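Aminotransferase, class IV (PDB 4TVI) probably catalyses the pyridoxal-phosphate-dependent transfer of an amino group between leucine, isoleucine or valine and 2-oxoglutarate. Local coordinates at residues D271-T276 with V283-F288; N219-R224 with V228-P233; R190-A195 with F200-V205; R251-S256 with T299-A304. All coordinates share one frame; numbering follows the deposited sequence.

Contact 1: residues D271-T276 with V283-F288; sequences DEIFST and VPIIGF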
loop_
_atom_site.group_PDB
_atom_site.type_symbol
_atom_site.label_atom_id
_atom_site.label_comp_id
_atom_site.label_asym_id
_atom_site.label_seq_id
_atom_site.Cartn_x
_atom_site.Cartn_y
_atom_site.Cartn_z
ATOM N N ASP A 271 -7.456 34.012 -3.562
ATOM C CA ASP A 271 -7.003 35.064 -2.661
ATOM C C ASP A 271 -6.265 34.410 -1.500
ATOM O O ASP A 271 -5.234 34.904 -1.038
ATOM C CB ASP A 271 -8.173 35.908 -2.145
ATOM C CG ASP A 271 -8.919 36.616 -3.260
ATOM O OD1 ASP A 271 -8.278 36.962 -4.271
ATOM O OD2 ASP A 271 -10.142 36.833 -3.119
ATOM N N GLU A 272 -6.821 33.299 -1.027
ATOM C CA GLU A 272 -6.205 32.508 0.032
ATOM C C GLU A 272 -6.298 31.028 -0.290
ATOM O O GLU A 272 -7.233 30.583 -0.954
ATOM C CB GLU A 272 -6.878 32.755 1.390
ATOM C CG GLU A 272 -7.218 34.195 1.727
ATOM C CD GLU A 272 -7.925 34.307 3.066
ATOM O OE1 GLU A 272 -7.743 33.397 3.908
ATOM O OE2 GLU A 272 -8.660 35.296 3.283
ATOM N N ILE A 273 -5.334 30.266 0.211
ATOM C CA ILE A 273 -5.382 28.816 0.149
ATOM C C ILE A 273 -5.037 28.267 1.531
ATOM O O ILE A 273 -4.118 28.765 2.191
ATOM C CB ILE A 273 -4.398 28.232 -0.904
ATOM C CG1 ILE A 273 -4.608 28.882 -2.273
ATOM C CG2 ILE A 273 -4.560 26.718 -1.013
ATOM C CD1 ILE A 273 -3.649 28.372 -3.350
ATOM N N PHE A 274 -5.783 27.266 1.983
ATOM C CA PHE A 274 -5.427 26.595 3.228
ATOM C C PHE A 274 -5.784 25.113 3.201
ATOM O O PHE A 274 -6.449 24.634 2.282
ATOM C CB PHE A 274 -6.083 27.295 4.428
ATOM C CG PHE A 274 -7.590 27.181 4.485
ATOM C CD1 PHE A 274 -8.398 28.138 3.881
ATOM C CD2 PHE A 274 -8.198 26.162 5.206
ATOM C CE1 PHE A 274 -9.779 28.054 3.959
ATOM C CE2 PHE A 274 -9.580 26.070 5.290
ATOM C CZ PHE A 274 -10.371 27.024 4.667
ATOM N N SER A 275 -5.296 24.381 4.194
ATOM C CA SER A 275 -5.574 22.957 4.280
ATOM C C SER A 275 -6.189 22.620 5.632
ATOM O O SER A 275 -6.054 23.382 6.597
ATOM C CB SER A 275 -4.300 22.143 4.058
ATOM O OG SER A 275 -3.406 22.285 5.145
ATOM N N THR A 276 -6.879 21.483 5.688
ATOM C CA THR A 276 -7.418 20.969 6.942
ATOM C C THR A 276 -6.969 19.530 7.128
ATOM O O THR A 276 -6.747 18.805 6.161
ATOM C CB THR A 276 -8.960 21.031 7.002
ATOM O OG1 THR A 276 -9.516 20.197 5.976
ATOM C CG2 THR A 276 -9.461 22.466 6.830
ATOM N N VAL A 283 -4.434 24.927 8.395
ATOM C CA VAL A 283 -3.083 25.361 8.067
ATOM C C VAL A 283 -3.079 26.156 6.771
ATOM O O VAL A 283 -3.584 25.688 5.749
ATOM C CB VAL A 283 -2.104 24.160 7.928
ATOM C CG1 VAL A 283 -0.730 24.639 7.514
ATOM C CG2 VAL A 283 -2.004 23.398 9.240
ATOM N N PRO A 284 -2.503 27.366 6.804
ATOM C CA PRO A 284 -2.445 28.209 5.607
ATOM C C PRO A 284 -1.439 27.700 4.587
ATOM O O PRO A 284 -0.412 27.118 4.943
ATOM C CB PRO A 284 -2.003 29.566 6.155
ATOM C CG PRO A 284 -1.178 29.216 7.347
ATOM C CD PRO A 284 -1.833 27.997 7.952
ATOM N N ILE A 285 -1.755 27.913 3.321
ATOM C CA ILE A 285 -0.826 27.644 2.254
ATOM C C ILE A 285 -0.363 28.992 1.728
ATOM O O ILE A 285 -1.154 29.769 1.192
ATOM C CB ILE A 285 -1.472 26.767 1.176
ATOM C CG1 ILE A 285 -1.670 25.357 1.747
ATOM C CG2 ILE A 285 -0.627 26.740 -0.088
ATOM C CD1 ILE A 285 -2.537 24.438 0.910
ATOM N N ILE A 286 0.921 29.272 1.927
ATOM C CA ILE A 286 1.467 30.612 1.739
ATOM C C ILE A 286 2.242 30.790 0.445
ATOM O O ILE A 286 2.968 31.771 0.278
ATOM C CB ILE A 286 2.388 30.994 2.908
ATOM C CG1 ILE A 286 3.536 29.984 3.028
ATOM C CG2 ILE A 286 1.582 31.076 4.204
ATOM C CD1 ILE A 286 4.485 30.261 4.180
ATOM N N GLY A 287 2.103 29.832 -0.462
ATOM C CA GLY A 287 2.780 29.901 -1.741
ATOM C C GLY A 287 2.304 28.827 -2.697
ATOM O O GLY A 287 2.145 27.665 -2.320
ATOM N N PHE A 288 2.057 29.229 -3.937
ATOM C CA PHE A 288 1.740 28.294 -5.007
ATOM C C PHE A 288 2.639 28.615 -6.192
ATOM O O PHE A 288 2.389 29.568 -6.926
ATOM C CB PHE A 288 0.257 28.376 -5.388
ATOM C CG PHE A 288 -0.192 27.302 -6.343
ATOM C CD1 PHE A 288 0.635 26.230 -6.660
ATOM C CD2 PHE A 288 -1.449 27.363 -6.924
ATOM C CE1 PHE A 288 0.218 25.245 -7.537
ATOM C CE2 PHE A 288 -1.872 26.383 -7.803
ATOM C CZ PHE A 288 -1.037 25.322 -8.112
HETATM O O HOH W 1 -3.209 31.747 1.676
#

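Contact 2: residues N219-R224 with V228-P233; sequences NVFMVR and VFTPVP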
loop_
_atom_site.group_PDB
_atom_site.type_symbol
_atom_site.label_atom_id
_atom_site.label_comp_id
_atom_site.label_asym_id
_atom_site.label_seq_id
_atom_site.Cartn_x
_atom_site.Cartn_y
_atom_site.Cartn_z
ATOM N N ASN A 219 -6.737 17.634 2.994
ATOM C CA ASN A 219 -7.776 18.312 2.225
ATOM C C ASN A 219 -7.380 19.751 1.966
ATOM O O ASN A 219 -6.667 20.350 2.767
ATOM C CB ASN A 219 -9.118 18.258 2.957
ATOM C CG ASN A 219 -9.705 16.868 2.980
ATOM O OD1 ASN A 219 -9.969 16.314 4.044
ATOM N ND2 ASN A 219 -9.920 16.293 1.797
ATOM N N VAL A 220 -7.824 20.300 0.840
ATOM C CA VAL A 220 -7.429 21.651 0.463
ATOM C C VAL A 220 -8.654 22.543 0.301
ATOM O O VAL A 220 -9.735 22.079 -0.074
ATOM C CB VAL A 220 -6.584 21.648 -0.834
ATOM C CG1 VAL A 220 -7.447 21.325 -2.054
ATOM C CG2 VAL A 220 -5.856 22.979 -1.017
ATOM N N PHE A 221 -8.474 23.817 0.638
ATOM C CA PHE A 221 -9.501 24.841 0.513
ATOM C C PHE A 221 -8.916 26.054 -0.177
ATOM O O PHE A 221 -7.711 26.289 -0.115
ATOM C CB PHE A 221 -10.029 25.274 1.881
ATOM C CG PHE A 221 -10.948 24.288 2.548
ATOM C CD1 PHE A 221 -10.448 23.138 3.142
ATOM C CD2 PHE A 221 -12.308 24.553 2.642
ATOM C CE1 PHE A 221 -11.294 22.246 3.784
ATOM C CE2 PHE A 221 -13.163 23.670 3.276
ATOM C CZ PHE A 221 -12.653 22.511 3.855
ATOM N N MET A 222 -9.774 26.853 -0.796
ATOM C CA MET A 222 -9.359 28.154 -1.285
ATOM C C MET A 222 -10.426 29.202 -1.010
ATOM O O MET A 222 -11.598 28.881 -0.803
ATOM C CB MET A 222 -9.039 28.096 -2.779
ATOM C CG MET A 222 -10.175 27.576 -3.644
ATOM S SD MET A 222 -9.863 27.838 -5.400
ATOM C CE MET A 222 -10.479 29.511 -5.593
ATOM N N VAL A 223 -10.000 30.459 -0.995
ATOM C CA VAL A 223 -10.900 31.580 -0.784
ATOM C C VAL A 223 -10.816 32.516 -1.974
ATOM O O VAL A 223 -9.729 32.842 -2.450
ATOM C CB VAL A 223 -10.560 32.349 0.500
ATOM C CG1 VAL A 223 -11.604 33.445 0.761
ATOM C CG2 VAL A 223 -10.470 31.385 1.687
ATOM N N ARG A 224 -11.972 32.940 -2.466
ATOM C CA ARG A 224 -12.014 33.824 -3.615
ATOM C C ARG A 224 -13.225 34.727 -3.478
ATOM O O ARG A 224 -14.359 34.251 -3.377
ATOM C CB ARG A 224 -12.058 33.011 -4.913
ATOM C CG ARG A 224 -12.106 33.822 -6.197
ATOM C CD ARG A 224 -11.970 32.889 -7.410
ATOM N NE ARG A 224 -12.972 31.827 -7.360
ATOM C CZ ARG A 224 -12.983 30.749 -8.136
ATOM N NH1 ARG A 224 -12.035 30.561 -9.048
ATOM N NH2 ARG A 224 -13.948 29.852 -7.991
ATOM N N VAL A 228 -15.613 30.660 0.140
ATOM C CA VAL A 228 -14.715 29.523 0.277
ATOM C C VAL A 228 -15.084 28.436 -0.728
ATOM O O VAL A 228 -16.260 28.097 -0.882
ATOM C CB VAL A 228 -14.748 28.951 1.704
ATOM C CG1 VAL A 228 -13.839 27.738 1.824
ATOM C CG2 VAL A 228 -14.345 30.025 2.705
ATOM N N PHE A 229 -14.076 27.911 -1.419
ATOM C CA PHE A 229 -14.255 26.809 -2.362
ATOM C C PHE A 229 -13.359 25.641 -1.964
ATOM O O PHE A 229 -12.218 25.835 -1.548
ATOM C CB PHE A 229 -13.934 27.240 -3.801
ATOM C CG PHE A 229 -14.833 28.330 -4.335
ATOM C CD1 PHE A 229 -14.589 29.665 -4.035
ATOM C CD2 PHE A 229 -15.912 28.019 -5.152
ATOM C CE1 PHE A 229 -15.410 30.668 -4.535
ATOM C CE2 PHE A 229 -16.737 29.020 -5.655
ATOM C CZ PHE A 229 -16.485 30.342 -5.346
ATOM N N THR A 230 -13.887 24.429 -2.094
ATOM C CA THR A 230 -13.139 23.222 -1.792
ATOM C C THR A 230 -13.621 22.107 -2.718
ATOM O O THR A 230 -14.804 22.066 -3.069
ATOM C CB THR A 230 -13.301 22.815 -0.308
ATOM O OG1 THR A 230 -12.391 21.756 0.017
ATOM C CG2 THR A 230 -14.720 22.364 -0.017
ATOM N N PRO A 231 -12.703 21.219 -3.138
ATOM C CA PRO A 231 -13.065 20.131 -4.053
ATOM C C PRO A 231 -14.252 19.313 -3.565
ATOM O O PRO A 231 -14.290 18.905 -2.401
ATOM C CB PRO A 231 -11.801 19.272 -4.090
ATOM C CG PRO A 231 -10.702 20.237 -3.845
ATOM C CD PRO A 231 -11.255 21.257 -2.880
ATOM N N VAL A 232 -15.213 19.078 -4.452
ATOM C CA VAL A 232 -16.349 18.237 -4.111
ATOM C C VAL A 232 -15.828 16.815 -3.917
ATOM O O VAL A 232 -15.023 16.329 -4.720
ATOM C CB VAL A 232 -17.456 18.278 -5.200
ATOM C CG1 VAL A 232 -16.904 17.883 -6.565
ATOM C CG2 VAL A 232 -18.630 17.388 -4.819
ATOM N N PRO A 233 -16.240 16.158 -2.819
ATOM C CA PRO A 233 -15.833 14.766 -2.596
ATOM C C PRO A 233 -16.292 13.887 -3.741
ATOM O O PRO A 233 -17.477 13.914 -4.061
ATOM C CB PRO A 233 -16.552 14.385 -1.297
ATOM C CG PRO A 233 -16.805 15.691 -0.603
ATOM C CD PRO A 233 -17.061 16.681 -1.710
#

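Contact 3: residues R190-A195 with F200-V205; sequences RMLREA and FHNALV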
loop_
_atom_site.group_PDB
_atom_site.type_symbol
_atom_site.label_atom_id
_atom_site.label_comp_id
_atom_site.label_asym_id
_atom_site.label_seq_id
_atom_site.Cartn_x
_atom_site.Cartn_y
_atom_site.Cartn_z
ATOM N N ARG A 190 5.851 9.958 -2.982
ATOM C CA ARG A 190 6.600 10.357 -4.170
ATOM C C ARG A 190 6.198 11.763 -4.635
ATOM O O ARG A 190 7.031 12.502 -5.157
ATOM C CB ARG A 190 6.444 9.325 -5.295
ATOM C CG ARG A 190 5.028 9.028 -5.735
ATOM C CD ARG A 190 5.006 8.011 -6.883
ATOM N NE ARG A 190 3.658 7.846 -7.428
ATOM C CZ ARG A 190 3.376 7.223 -8.569
ATOM N NH1 ARG A 190 4.346 6.699 -9.312
ATOM N NH2 ARG A 190 2.120 7.141 -8.978
ATOM N N MET A 191 4.936 12.134 -4.441
ATOM C CA MET A 191 4.496 13.494 -4.750
ATOM C C MET A 191 5.246 14.490 -3.877
ATOM O O MET A 191 5.703 15.533 -4.348
ATOM C CB MET A 191 2.989 13.651 -4.534
ATOM C CG MET A 191 2.119 12.801 -5.445
ATOM S SD MET A 191 0.397 12.871 -4.917
ATOM C CE MET A 191 -0.378 11.754 -6.086
ATOM N N LEU A 192 5.363 14.161 -2.595
ATOM C CA LEU A 192 6.073 15.011 -1.651
ATOM C C LEU A 192 7.546 15.088 -2.015
ATOM O O LEU A 192 8.146 16.163 -1.969
ATOM C CB LEU A 192 5.900 14.489 -0.224
ATOM C CG LEU A 192 4.495 14.690 0.344
ATOM C CD1 LEU A 192 4.308 13.882 1.606
ATOM C CD2 LEU A 192 4.250 16.166 0.621
ATOM N N ARG A 193 8.119 13.947 -2.398
ATOM C CA ARG A 193 9.508 13.903 -2.838
ATOM C C ARG A 193 9.707 14.835 -4.031
ATOM O O ARG A 193 10.678 15.592 -4.094
ATOM C CB ARG A 193 9.925 12.477 -3.212
ATOM C CG ARG A 193 11.318 12.400 -3.837
ATOM C CD ARG A 193 11.521 11.106 -4.616
ATOM N NE ARG A 193 10.428 10.861 -5.556
ATOM C CZ ARG A 193 10.337 11.400 -6.769
ATOM N NH1 ARG A 193 11.278 12.228 -7.207
ATOM N NH2 ARG A 193 9.298 11.111 -7.543
ATOM N N GLU A 194 8.776 14.777 -4.975
ATOM C CA GLU A 194 8.843 15.633 -6.154
ATOM C C GLU A 194 8.730 17.111 -5.787
ATOM O O GLU A 194 9.484 17.945 -6.289
ATOM C CB GLU A 194 7.730 15.267 -7.137
ATOM C CG GLU A 194 8.007 15.671 -8.573
ATOM C CD GLU A 194 6.890 15.253 -9.508
ATOM O OE1 GLU A 194 5.710 15.378 -9.120
ATOM O OE2 GLU A 194 7.189 14.797 -10.627
ATOM N N ALA A 195 7.799 17.425 -4.892
ATOM C CA ALA A 195 7.598 18.802 -4.457
ATOM C C ALA A 195 8.856 19.335 -3.786
ATOM O O ALA A 195 9.320 20.436 -4.088
ATOM C CB ALA A 195 6.409 18.895 -3.511
ATOM N N PHE A 200 9.507 23.016 -2.845
ATOM C CA PHE A 200 8.233 23.294 -2.181
ATOM C C PHE A 200 7.924 22.231 -1.130
ATOM O O PHE A 200 8.459 21.127 -1.192
ATOM C CB PHE A 200 7.109 23.375 -3.210
ATOM C CG PHE A 200 7.329 24.434 -4.256
ATOM C CD1 PHE A 200 8.044 24.155 -5.407
ATOM C CD2 PHE A 200 6.833 25.717 -4.074
ATOM C CE1 PHE A 200 8.257 25.130 -6.362
ATOM C CE2 PHE A 200 7.041 26.696 -5.024
ATOM C CZ PHE A 200 7.755 26.402 -6.170
ATOM N N HIS A 201 7.063 22.561 -0.172
ATOM C CA HIS A 201 6.761 21.648 0.929
ATOM C C HIS A 201 5.831 20.524 0.511
ATOM O O HIS A 201 5.928 19.404 1.005
ATOM C CB HIS A 201 6.107 22.388 2.099
ATOM C CG HIS A 201 6.955 23.462 2.693
ATOM N ND1 HIS A 201 6.749 24.800 2.435
ATOM C CD2 HIS A 201 7.999 23.400 3.554
ATOM C CE1 HIS A 201 7.638 25.516 3.098
ATOM N NE2 HIS A 201 8.407 24.691 3.788
ATOM N N ASN A 202 4.907 20.844 -0.384
ATOM C CA ASN A 202 3.776 19.969 -0.633
ATOM C C ASN A 202 3.304 20.108 -2.071
ATOM O O ASN A 202 3.809 20.950 -2.819
ATOM C CB ASN A 202 2.648 20.299 0.357
ATOM C CG ASN A 202 1.740 19.114 0.639
ATOM O OD1 ASN A 202 1.423 18.331 -0.252
ATOM N ND2 ASN A 202 1.335 18.967 1.897
ATOM N N ALA A 203 2.345 19.276 -2.460
ATOM C CA ALA A 203 1.846 19.287 -3.827
ATOM C C ALA A 203 0.333 19.463 -3.860
ATOM O O ALA A 203 -0.372 18.972 -2.980
ATOM C CB ALA A 203 2.248 18.009 -4.548
ATOM N N LEU A 204 -0.159 20.183 -4.862
ATOM C CA LEU A 204 -1.591 20.255 -5.118
ATOM C C LEU A 204 -1.942 19.154 -6.116
ATOM O O LEU A 204 -1.518 19.190 -7.278
ATOM C CB LEU A 204 -1.989 21.638 -5.642
ATOM C CG LEU A 204 -3.491 21.915 -5.741
ATOM C CD1 LEU A 204 -4.176 21.830 -4.362
ATOM C CD2 LEU A 204 -3.774 23.263 -6.423
ATOM N N VAL A 205 -2.703 18.167 -5.653
ATOM C CA VAL A 205 -2.884 16.921 -6.389
ATOM C C VAL A 205 -4.227 16.853 -7.115
ATOM O O VAL A 205 -5.264 17.231 -6.562
ATOM C CB VAL A 205 -2.769 15.711 -5.442
ATOM C CG1 VAL A 205 -2.670 14.420 -6.234
ATOM C CG2 VAL A 205 -1.559 15.871 -4.524
HETATM O O HOH W 2 7.931 17.373 0.681
#

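Contact 4: residues R251-S256 with T299-A304; sequences REAGVS and TKRARA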
loop_
_atom_site.group_PDB
_atom_site.type_symbol
_atom_site.label_atom_id
_atom_site.label_comp_id
_atom_site.label_asym_id
_atom_site.label_seq_id
_atom_site.Cartn_x
_atom_site.Cartn_y
_atom_site.Cartn_z
ATOM N N ARG A 251 -20.058 27.784 7.448
ATOM C CA ARG A 251 -21.411 28.071 6.991
ATOM C C ARG A 251 -22.255 28.620 8.136
ATOM O O ARG A 251 -23.070 29.513 7.929
ATOM C CB ARG A 251 -22.061 26.829 6.383
ATOM C CG ARG A 251 -21.463 26.432 5.042
ATOM C CD ARG A 251 -22.244 25.305 4.382
ATOM N NE ARG A 251 -21.727 24.997 3.049
ATOM C CZ ARG A 251 -21.715 23.775 2.526
ATOM N NH1 ARG A 251 -22.180 22.750 3.231
ATOM N NH2 ARG A 251 -21.218 23.569 1.312
ATOM N N GLU A 252 -22.042 28.098 9.344
ATOM C CA GLU A 252 -22.769 28.577 10.517
ATOM C C GLU A 252 -22.400 30.006 10.883
ATOM O O GLU A 252 -23.188 30.711 11.507
ATOM C CB GLU A 252 -22.526 27.663 11.721
ATOM C CG GLU A 252 -23.228 26.324 11.616
ATOM C CD GLU A 252 -22.976 25.430 12.813
ATOM O OE1 GLU A 252 -22.278 25.865 13.755
ATOM O OE2 GLU A 252 -23.484 24.289 12.807
ATOM N N ALA A 253 -21.203 30.433 10.501
ATOM C CA ALA A 253 -20.772 31.797 10.773
ATOM C C ALA A 253 -21.209 32.752 9.657
ATOM O O ALA A 253 -20.922 33.949 9.708
ATOM C CB ALA A 253 -19.265 31.850 10.955
ATOM N N GLY A 254 -21.933 32.226 8.672
ATOM C CA GLY A 254 -22.454 33.037 7.584
ATOM C C GLY A 254 -21.558 33.087 6.357
ATOM O O GLY A 254 -21.802 33.857 5.425
ATOM N N VAL A 255 -20.520 32.260 6.343
ATOM C CA VAL A 255 -19.609 32.212 5.206
ATOM C C VAL A 255 -20.113 31.220 4.164
ATOM O O VAL A 255 -20.494 30.102 4.502
ATOM C CB VAL A 255 -18.181 31.809 5.634
ATOM C CG1 VAL A 255 -17.249 31.749 4.420
ATOM C CG2 VAL A 255 -17.647 32.766 6.679
ATOM N N SER A 256 -20.140 31.635 2.900
ATOM C CA SER A 256 -20.502 30.721 1.822
ATOM C C SER A 256 -19.374 29.736 1.509
ATOM O O SER A 256 -18.248 30.136 1.223
ATOM C CB SER A 256 -20.867 31.494 0.558
ATOM O OG SER A 256 -22.043 32.252 0.755
ATOM N N THR A 299 -8.931 32.395 6.274
ATOM C CA THR A 299 -8.253 31.229 6.829
ATOM C C THR A 299 -8.157 31.340 8.346
ATOM O O THR A 299 -8.462 30.393 9.074
ATOM C CB THR A 299 -6.830 31.068 6.258
ATOM O OG1 THR A 299 -6.893 30.922 4.833
ATOM C CG2 THR A 299 -6.153 29.846 6.865
ATOM N N LYS A 300 -7.751 32.515 8.815
ATOM C CA LYS A 300 -7.625 32.776 10.244
ATOM C C LYS A 300 -8.976 32.643 10.940
ATOM O O LYS A 300 -9.060 32.121 12.055
ATOM C CB LYS A 300 -7.035 34.169 10.476
ATOM C CG LYS A 300 -5.584 34.303 10.036
ATOM C CD LYS A 300 -4.976 35.631 10.437
ATOM C CE LYS A 300 -3.509 35.701 10.033
ATOM N NZ LYS A 300 -2.985 37.093 10.141
ATOM N N ARG A 301 -10.033 33.098 10.275
ATOM C CA ARG A 301 -11.378 32.994 10.834
ATOM C C ARG A 301 -11.787 31.533 10.953
ATOM O O ARG A 301 -12.337 31.114 11.974
ATOM C CB ARG A 301 -12.386 33.756 9.984
ATOM C CG ARG A 301 -13.760 33.826 10.615
ATOM C CD ARG A 301 -14.739 34.564 9.717
ATOM N NE ARG A 301 -15.981 34.873 10.414
ATOM C CZ ARG A 301 -17.038 35.437 9.840
ATOM N NH1 ARG A 301 -17.009 35.754 8.550
ATOM N NH2 ARG A 301 -18.126 35.682 10.557
ATOM N N ALA A 302 -11.516 30.767 9.898
ATOM C CA ALA A 302 -11.793 29.335 9.883
ATOM C C ALA A 302 -11.131 28.653 11.074
ATOM O O ALA A 302 -11.771 27.897 11.805
ATOM C CB ALA A 302 -11.310 28.713 8.579
ATOM N N ARG A 303 -9.849 28.944 11.274
ATOM C CA ARG A 303 -9.098 28.372 12.381
ATOM C C ARG A 303 -9.689 28.838 13.712
ATOM O O ARG A 303 -9.829 28.049 14.647
ATOM C CB ARG A 303 -7.615 28.748 12.274
ATOM C CG ARG A 303 -6.715 28.093 13.314
ATOM C CD ARG A 303 -5.246 28.417 13.061
ATOM N NE ARG A 303 -4.396 28.009 14.177
ATOM C CZ ARG A 303 -3.871 26.797 14.326
ATOM N NH1 ARG A 303 -4.097 25.855 13.420
ATOM N NH2 ARG A 303 -3.117 26.526 15.386
ATOM N N ALA A 304 -10.063 30.112 13.785
ATOM C CA ALA A 304 -10.634 30.664 15.012
ATOM C C ALA A 304 -11.944 29.965 15.352
ATOM O O ALA A 304 -12.192 29.612 16.505
ATOM C CB ALA A 304 -10.850 32.167 14.874
#

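Contact 1: residues D271-T276 with V283-F288
Phe-274 meets the 283-288 strand at the root of its ring: its CB lies 3.3 Å from Val-283 O. CG sits between the backbone N and the carbonyl carbon (chi1 67°), which carries the ring away from that strand. There it lies nearly parallel to the ring of Phe-221, with the planes about 10° apart. The Phe-288 ring is approached obliquely by CD1 of Ile-273, 4.3 Å from Phe-288 CD2, and makes a cation-pi contact with Arg-268. The two segments form an antiparallel beta hairpin. Ser-275 and Val-283 are a hydrogen-bonded pair: Ser-275 N to Val-283 O is 2.7 Å, in the carbonyl plane, and Val-283 N to Ser-275 O is 2.9 Å. Next along, Ile-285 N reaches Ile-273 O at 2.8 Å, from above the carbonyl plane. A water receives the N-H of Ile-273 and sits 2.9 Å from Ile-285 O, between the two strands. On the same side of the sheet as Ser-275, CG2 of Ile-273 packs on CD1 of Ile-285 at 3.6 Å. The hairpin lies between strands 219-224 and 160-164. A classic bulge at Asp-271 and Glu-272 faces Val-223, and helix 297-310 is held through Glu-272.

Contact 2: residues N219-R224 with V228-P233
Thr-230 OG1 donates to Val-220 O at 2.7 Å, a side-chain bond within the beta hairpin of strands 219-224 and 227-231. OG1 is opposite the backbone N across the CA-CB bond (chi1 -171°), and this turn brings the hydroxyl to that carbonyl. It also lays the threonine over a face of the Phe-221 ring. CB makes a CH-pi contact 3.9 Å from the centroid of the ring, and OG1 stands over its centre. Further on, Met-222 and Phe-229 are an antiparallel hydrogen-bonded pair. Met-222 N to Phe-229 O measures 2.8 Å and Phe-229 N to Met-222 O 2.7 Å. Arg-224 bends at chi3 and places NH2 over the centre of the Phe-229 ring, 3.6 Å above its plane. Guanidinium and ring planes are 75° apart, so this cation-pi contact is made with the guanidinium edge. Met-222 CE lies over a face of the same guanidinium. Salt bridges from NH1 to Glu-269 and Asp-266 would help fix its rotation. Around the hairpin, Phe-221 also packs on Arg-243 and Ile-247 of helix 241-252. At the edge of the Phe-221 ring, in its plane, CD2 meets Val-228 CG1 at 3.6 Å.

Contact 3: residues R190-A195 with F200-V205
Met-191 and Ala-195 of helix 185-198 face the strand that follows it, 202-206. Strands 160-164 and 202-206 are parallel neighbours in the mixed sheet, so the helix is the connection of a beta-alpha-beta crossover. The methionine chain is extended beyond CG and crosses Val-205 at about a right angle. Its CE touches Val-205 CG1 at 3.5 Å, and SD lies 3.6 Å from Val-205 CG2. One turn later Ala-195 CB presses on the strand backbone, 3.4 Å from Asn-202 O. Ala-203 CB points back at both helix residues. CD2 of Leu-192 touches Asn-202 OD1 and the His-201 carbonyl O, both at 3.7 Å; the leucine and asparagine side chains cross at a slant. The chain leaving the helix is tied back by a bond from Phe-200 N to Ala-195 O, 2.9 Å long with an N-H...O angle of 159°. The donor comes from well above the carbonyl plane. A water donates to Leu-192 O and to His-201 O, and makes a second backbone bridge between the helix and the residue just before the strand. Further out, Asn-202 ND2 is held by Thr-217, and Glu-194 bonds Thr-165 and Ser-166. His-201 ND1 bonds Thr-161 N. The helix also reaches the dimer interface: Arg-190 NH2 bonds Leu-172 O of the second subunit, and Leu-192 packs on Val-136 of that subunit. The amide oxygen of Asn-202 is gripped twice, by Ala-216 N and, in plane on a lone pair, by Ala-203 N at 2.6 Å.

Contact 4: residues R251-S256 with T299-A304
The Schellman motif that ends helix 241-252 is the surface on which Arg-301 of helix 297-310 rests, by way of Ala-253 and Val-255. Gly-254, with positive phi (93°), is the first residue to leave the helical course. Its N bonds Arg-251 O at 3.0 Å, and its backbone angles call for glycine. Arg-301 reaches from its helix to that turn with a chain extended from CG to NE. CG lies opposite the backbone N (chi1 -173°), and the chain runs toward the 251-256 turn. Ala-253 CB lies over one face of the guanidinium, 4.0 Å from NH2. Arg-301 NH1 meets Val-255 CG2 at 3.6 Å. The valine and arginine side chains run past each other in opposite directions. Arg-301 NH2 is also 3.4 Å from Ala-253 O. Val-255 packs on Val-228, and Ser-256 bonds the same residue through its backbone, so the turn is joined to strand 227-231. The contact is small, at 111 Å², and lies at the surface. Its chemistry is mainly that of a flat cation with one face on Ala-253 CB and Val-255 CG2 meeting it obliquely. The positive group also stands near the carbonyl end of a helix, where the helix dipole would probably favour it modestly.

Overall arrangement
Contacts 1 and 2 are two hairpins in one mixed sheet, with centres 10 Å apart. Strands 272-277 and 219-224 pair directly: Phe-274 O lies 2.7 Å from Phe-221 N. Contact 3 reaches the same sheet at 202-206. Its Leu-204 packs on both hairpins, with CD2 on Phe-288 and CD1 on Val-220. Contact 4 lies outside the sheet, between helix 297-310 and the turn that ends helix 241-252. Its Thr-299 OG1 is 2.8 Å from Glu-272 OE1 of contact 1, and Ser-256 O is 2.9 Å from Val-228 N of contact 2. Contacts 3 and 4 stay about 13 Å apart at their nearest atoms. Lys-180, which carries the pyridoxal phosphate, comes just before helix 185-198; contact 3 begins ten residues after it.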